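Long-range contact in putative restriction endonuclease domain-containing protein (Anabaena variabilis, PDB 3OT2), which is of unknown function but, as a Uma2 (DUF820) family member of the PD-(D/E)XK nuclease clan, is probably a restriction-endonuclease-like nuclease: residues T156-V168 and S173-W185. Numbering follows the deposited sequence.
Sequences TEVFDEPDALVPV and SELHLSIKDLFSW
With CG1 of Ile179 turned anti to its carbonyl carbon (chi1 -74°) and CG2 of Val166 likewise anti to its own, the two branched side chains cross at about a right angle, Val166 CG2 lying 3.7 Å from Ile179 CD1. That same CD1 reaches back to the end of strand 157-159, 3.9 Å from Phe159 CB and 3.3 Å from Phe159 O, while Ile179 CB sits 3.2 Å from Glu161 O, the first carbonyl of the type I turn Glu161-Ala164. Cutting this side chain back to an alanine is likely to open a gap between Phe159, the turn and Val166 CG2, which would lose the contact with CD1. Three backbone bonds join the segments beside the Ile179 side chain. Val166 N gives Leu177 O an almost straight bond (2.8 Å, 173°), and the bridge Leu165-Ser178 brings the backbones together there. Ile179 N and Lys180 N, in the first turn of helix 179-183, donate to Ala164 O and Pro162 O; Ser178, the N-cap, accepts from Asp181 N through OG (3.1 Å). Farther along, one water joins Val166 O to Leu175 O and Leu177 N, and Val168 CG1 meets Leu175 CD2 at 4.0 Å. Trp138 of strand 136-141 packs against Val166, Val168 and Leu177, holding the two segments against the central sheet. At the outer rim Lys180, bent at its last two torsions, forms a long salt bridge with Asp163, NZ to OD1 3.6 Å, which probably adds little. The backbone bonds and Ile179 packing thus hold the helix start, though Ser178 N, beneath Leu165 CD2, is buried without a polar partner.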
loop_
_atom_site.group_PDB
_atom_site.type_symbol
_atom_site.label_atom_id
_atom_site.label_comp_id
_atom_site.label_asym_id
_atom_site.label_seq_id
_atom_site.Cartn_x
_atom_site.Cartn_y
_atom_site.Cartn_z
ATOM N N THR A 156 -5.859 3.276 5.201
ATOM C CA THR A 156 -4.452 3.706 5.239
ATOM C C THR A 156 -4.422 5.237 5.194
ATOM O O THR A 156 -5.218 5.838 4.460
ATOM C CB THR A 156 -3.673 3.082 4.050
ATOM O OG1 THR A 156 -3.831 1.670 4.075
ATOM C CG2 THR A 156 -2.182 3.440 4.058
ATOM N N GLU A 157 -3.542 5.864 5.989
ATOM C CA GLU A 157 -3.410 7.337 5.997
ATOM C C GLU A 157 -2.090 7.728 5.371
ATOM O O GLU A 157 -1.103 7.018 5.546
ATOM C CB GLU A 157 -3.506 7.883 7.418
ATOM C CG GLU A 157 -4.918 7.871 7.955
ATOM C CD GLU A 157 -5.091 8.384 9.371
ATOM O OE1 GLU A 157 -4.077 8.739 10.015
ATOM O OE2 GLU A 157 -6.242 8.368 9.862
ATOM N N VAL A 158 -2.068 8.835 4.629
ATOM C CA VAL A 158 -0.884 9.300 3.891
ATOM C C VAL A 158 -0.355 10.583 4.499
ATOM O O VAL A 158 -1.123 11.535 4.668
ATOM C CB VAL A 158 -1.179 9.539 2.375
ATOM C CG1 VAL A 158 0.112 9.723 1.590
ATOM C CG2 VAL A 158 -1.982 8.415 1.775
ATOM N N PHE A 159 0.964 10.645 4.724
ATOM C CA PHE A 159 1.645 11.851 5.225
ATOM C C PHE A 159 2.793 12.172 4.277
ATOM O O PHE A 159 3.667 11.325 4.062
ATOM C CB PHE A 159 2.118 11.634 6.698
ATOM C CG PHE A 159 0.905 11.478 7.595
ATOM C CD1 PHE A 159 0.236 12.597 8.087
ATOM C CD2 PHE A 159 0.340 10.224 7.817
ATOM C CE1 PHE A 159 -0.943 12.454 8.821
ATOM C CE2 PHE A 159 -0.853 10.089 8.518
ATOM C CZ PHE A 159 -1.497 11.209 9.003
ATOM N N ASP A 160 2.762 13.362 3.648
ATOM C CA ASP A 160 3.830 13.752 2.734
ATOM C C ASP A 160 4.083 15.272 2.678
ATOM O O ASP A 160 4.946 15.700 1.924
ATOM C CB ASP A 160 3.590 13.207 1.316
ATOM C CG ASP A 160 2.308 13.645 0.627
ATOM O OD1 ASP A 160 1.778 14.734 0.962
ATOM O OD2 ASP A 160 1.842 12.913 -0.240
ATOM N N GLU A 161 3.329 16.076 3.448
ATOM C CA GLU A 161 3.547 17.530 3.520
ATOM C C GLU A 161 4.732 17.753 4.447
ATOM O O GLU A 161 4.756 17.150 5.521
ATOM C CB GLU A 161 2.292 18.273 4.017
ATOM C CG GLU A 161 1.189 18.388 2.973
ATOM C CD GLU A 161 1.505 19.265 1.773
ATOM O OE1 GLU A 161 1.590 20.505 1.939
ATOM O OE2 GLU A 161 1.661 18.707 0.661
ATOM N N PRO A 162 5.737 18.570 4.066
ATOM C CA PRO A 162 6.933 18.715 4.920
ATOM C C PRO A 162 6.658 19.083 6.370
ATOM O O PRO A 162 7.319 18.536 7.234
ATOM C CB PRO A 162 7.730 19.829 4.226
ATOM C CG PRO A 162 7.332 19.710 2.786
ATOM C CD PRO A 162 5.879 19.337 2.809
ATOM N N ASP A 163 5.695 19.973 6.641
ATOM C CA ASP A 163 5.408 20.405 8.011
ATOM C C ASP A 163 4.455 19.458 8.765
ATOM O O ASP A 163 4.267 19.639 9.960
ATOM C CB ASP A 163 4.851 21.841 8.027
ATOM C CG ASP A 163 5.775 22.881 7.392
ATOM O OD1 ASP A 163 7.009 22.835 7.663
ATOM O OD2 ASP A 163 5.265 23.747 6.631
ATOM N N ALA A 164 3.884 18.449 8.096
ATOM C CA ALA A 164 2.945 17.546 8.756
ATOM C C ALA A 164 3.636 16.626 9.751
ATOM O O ALA A 164 4.704 16.081 9.458
ATOM C CB ALA A 164 2.206 16.724 7.728
ATOM N N LEU A 165 3.034 16.462 10.932
ATOM C CA LEU A 165 3.532 15.533 11.952
ATOM C C LEU A 165 3.031 14.153 11.644
ATOM O O LEU A 165 1.858 13.985 11.311
ATOM C CB LEU A 165 3.084 15.928 13.354
ATOM C CG LEU A 165 3.649 17.203 13.955
ATOM C CD1 LEU A 165 3.128 17.355 15.359
ATOM C CD2 LEU A 165 5.177 17.186 13.990
ATOM N N VAL A 166 3.897 13.154 11.749
ATOM C CA VAL A 166 3.486 11.781 11.464
ATOM C C VAL A 166 2.861 11.229 12.745
ATOM O O VAL A 166 3.492 11.328 13.791
ATOM C CB VAL A 166 4.648 10.904 10.939
ATOM C CG1 VAL A 166 4.130 9.584 10.373
ATOM C CG2 VAL A 166 5.461 11.648 9.882
ATOM N N PRO A 167 1.636 10.671 12.707
ATOM C CA PRO A 167 1.050 10.113 13.937
ATOM C C PRO A 167 1.895 9.002 14.543
ATOM O O PRO A 167 2.540 8.199 13.840
ATOM C CB PRO A 167 -0.293 9.526 13.474
ATOM C CG PRO A 167 -0.572 10.135 12.170
ATOM C CD PRO A 167 0.745 10.472 11.550
ATOM N N VAL A 168 1.836 8.929 15.853
ATOM C CA VAL A 168 2.562 7.930 16.628
ATOM C C VAL A 168 1.572 7.229 17.556
ATOM O O VAL A 168 0.534 7.819 17.871
ATOM C CB VAL A 168 3.743 8.588 17.413
ATOM C CG1 VAL A 168 4.848 9.054 16.464
ATOM C CG2 VAL A 168 3.274 9.733 18.328
ATOM N N SER A 173 3.311 9.374 22.307
ATOM C CA SER A 173 2.720 10.689 21.986
ATOM C C SER A 173 3.656 11.892 22.220
ATOM O O SER A 173 3.410 12.941 21.628
ATOM C CB SER A 173 1.417 10.906 22.749
ATOM O OG SER A 173 1.673 11.068 24.130
ATOM N N GLU A 174 4.718 11.755 23.044
ATOM C CA GLU A 174 5.681 12.858 23.247
ATOM C C GLU A 174 6.583 13.052 22.012
ATOM O O GLU A 174 7.237 14.087 21.893
ATOM C CB GLU A 174 6.539 12.620 24.488
ATOM C CG GLU A 174 5.748 12.792 25.771
ATOM C CD GLU A 174 5.110 14.163 25.921
ATOM O OE1 GLU A 174 5.847 15.172 25.885
ATOM O OE2 GLU A 174 3.862 14.232 25.965
ATOM N N LEU A 175 6.619 12.055 21.097
ATOM C CA LEU A 175 7.403 12.172 19.865
ATOM C C LEU A 175 6.646 13.004 18.835
ATOM O O LEU A 175 5.581 12.585 18.366
ATOM C CB LEU A 175 7.748 10.791 19.280
ATOM C CG LEU A 175 8.515 10.794 17.937
ATOM C CD1 LEU A 175 9.840 11.607 18.049
ATOM C CD2 LEU A 175 8.764 9.378 17.445
ATOM N N HIS A 176 7.207 14.160 18.463
ATOM C CA HIS A 176 6.606 15.029 17.442
ATOM C C HIS A 176 7.536 15.061 16.263
ATOM O O HIS A 176 8.492 15.835 16.243
ATOM C CB HIS A 176 6.334 16.445 17.984
ATOM C CG HIS A 176 5.489 16.451 19.208
ATOM N ND1 HIS A 176 4.198 15.953 19.197
ATOM C CD2 HIS A 176 5.792 16.863 20.458
ATOM C CE1 HIS A 176 3.754 16.092 20.430
ATOM N NE2 HIS A 176 4.678 16.636 21.221
ATOM N N LEU A 177 7.299 14.163 15.305
ATOM C CA LEU A 177 8.174 14.019 14.154
ATOM C C LEU A 177 7.494 14.474 12.878
ATOM O O LEU A 177 6.495 13.884 12.459
ATOM C CB LEU A 177 8.630 12.546 14.041
ATOM C CG LEU A 177 9.643 12.234 12.937
ATOM C CD1 LEU A 177 10.995 12.853 13.277
ATOM C CD2 LEU A 177 9.781 10.751 12.753
ATOM N N SER A 178 8.033 15.536 12.261
ATOM C CA SER A 178 7.496 16.019 10.996
ATOM C C SER A 178 8.086 15.215 9.846
ATOM O O SER A 178 9.133 14.584 10.015
ATOM C CB SER A 178 7.795 17.502 10.805
ATOM O OG SER A 178 9.187 17.721 10.640
ATOM N N ILE A 179 7.448 15.278 8.672
ATOM C CA ILE A 179 7.935 14.653 7.431
ATOM C C ILE A 179 9.330 15.234 7.105
ATOM O O ILE A 179 10.274 14.473 6.857
ATOM C CB ILE A 179 6.895 14.874 6.285
ATOM C CG1 ILE A 179 5.646 13.966 6.483
ATOM C CG2 ILE A 179 7.485 14.720 4.852
ATOM C CD1 ILE A 179 5.895 12.394 6.276
ATOM N N LYS A 180 9.471 16.572 7.186
ATOM C CA LYS A 180 10.725 17.274 6.889
ATOM C C LYS A 180 11.860 16.779 7.821
ATOM O O LYS A 180 12.959 16.518 7.331
ATOM C CB LYS A 180 10.503 18.791 6.949
ATOM C CG LYS A 180 11.517 19.642 7.714
ATOM C CD LYS A 180 11.480 21.102 7.273
ATOM C CE LYS A 180 10.228 21.847 7.684
ATOM N NZ LYS A 180 10.322 22.468 9.046
ATOM N N ASP A 181 11.566 16.562 9.119
ATOM C CA ASP A 181 12.548 16.070 10.089
ATOM C C ASP A 181 12.980 14.653 9.759
ATOM O O ASP A 181 14.174 14.354 9.810
ATOM C CB ASP A 181 12.002 16.111 11.536
ATOM C CG ASP A 181 11.905 17.494 12.168
ATOM O OD1 ASP A 181 12.575 18.425 11.672
ATOM O OD2 ASP A 181 11.150 17.642 13.160
ATOM N N LEU A 182 12.014 13.780 9.432
ATOM C CA LEU A 182 12.298 12.394 9.106
ATOM C C LEU A 182 13.253 12.282 7.913
ATOM O O LEU A 182 14.271 11.607 8.010
ATOM C CB LEU A 182 10.984 11.659 8.773
ATOM C CG LEU A 182 10.878 10.163 9.101
ATOM C CD1 LEU A 182 9.474 9.674 8.814
ATOM C CD2 LEU A 182 11.850 9.328 8.313
ATOM N N PHE A 183 12.913 12.912 6.787
ATOM C CA PHE A 183 13.703 12.769 5.568
ATOM C C PHE A 183 14.974 13.656 5.572
ATOM O O PHE A 183 15.871 13.416 4.768
ATOM C CB PHE A 183 12.820 12.943 4.315
ATOM C CG PHE A 183 11.746 11.862 4.320
ATOM C CD1 PHE A 183 12.074 10.531 4.093
ATOM C CD2 PHE A 183 10.426 12.163 4.655
ATOM C CE1 PHE A 183 11.101 9.520 4.190
ATOM C CE2 PHE A 183 9.454 11.149 4.753
ATOM C CZ PHE A 183 9.800 9.834 4.526
ATOM N N SER A 184 15.133 14.543 6.570
ATOM C CA SER A 184 16.376 15.307 6.744
ATOM C C SER A 184 17.503 14.357 7.225
ATOM O O SER A 184 18.692 14.693 7.136
ATOM C CB SER A 184 16.192 16.453 7.741
ATOM O OG SER A 184 16.175 15.976 9.079
ATOM N N TRP A 185 17.121 13.167 7.740
ATOM C CA TRP A 185 18.084 12.171 8.212
ATOM C C TRP A 185 18.879 11.577 7.041
ATOM O O TRP A 185 19.850 10.855 7.277
ATOM C CB TRP A 185 17.377 11.057 9.000
ATOM C CG TRP A 185 16.618 11.529 10.217
ATOM C CD1 TRP A 185 16.833 12.671 10.939
ATOM C CD2 TRP A 185 15.559 10.824 10.883
ATOM N NE1 TRP A 185 15.955 12.729 12.002
ATOM C CE2 TRP A 185 15.165 11.608 11.991
ATOM C CE3 TRP A 185 14.930 9.584 10.671
ATOM C CZ2 TRP A 185 14.182 11.186 12.894
ATOM C CZ3 TRP A 185 13.920 9.186 11.542
ATOM C CH2 TRP A 185 13.549 9.986 12.633
HETATM O O HOH W 1 4.900 12.773 15.611
#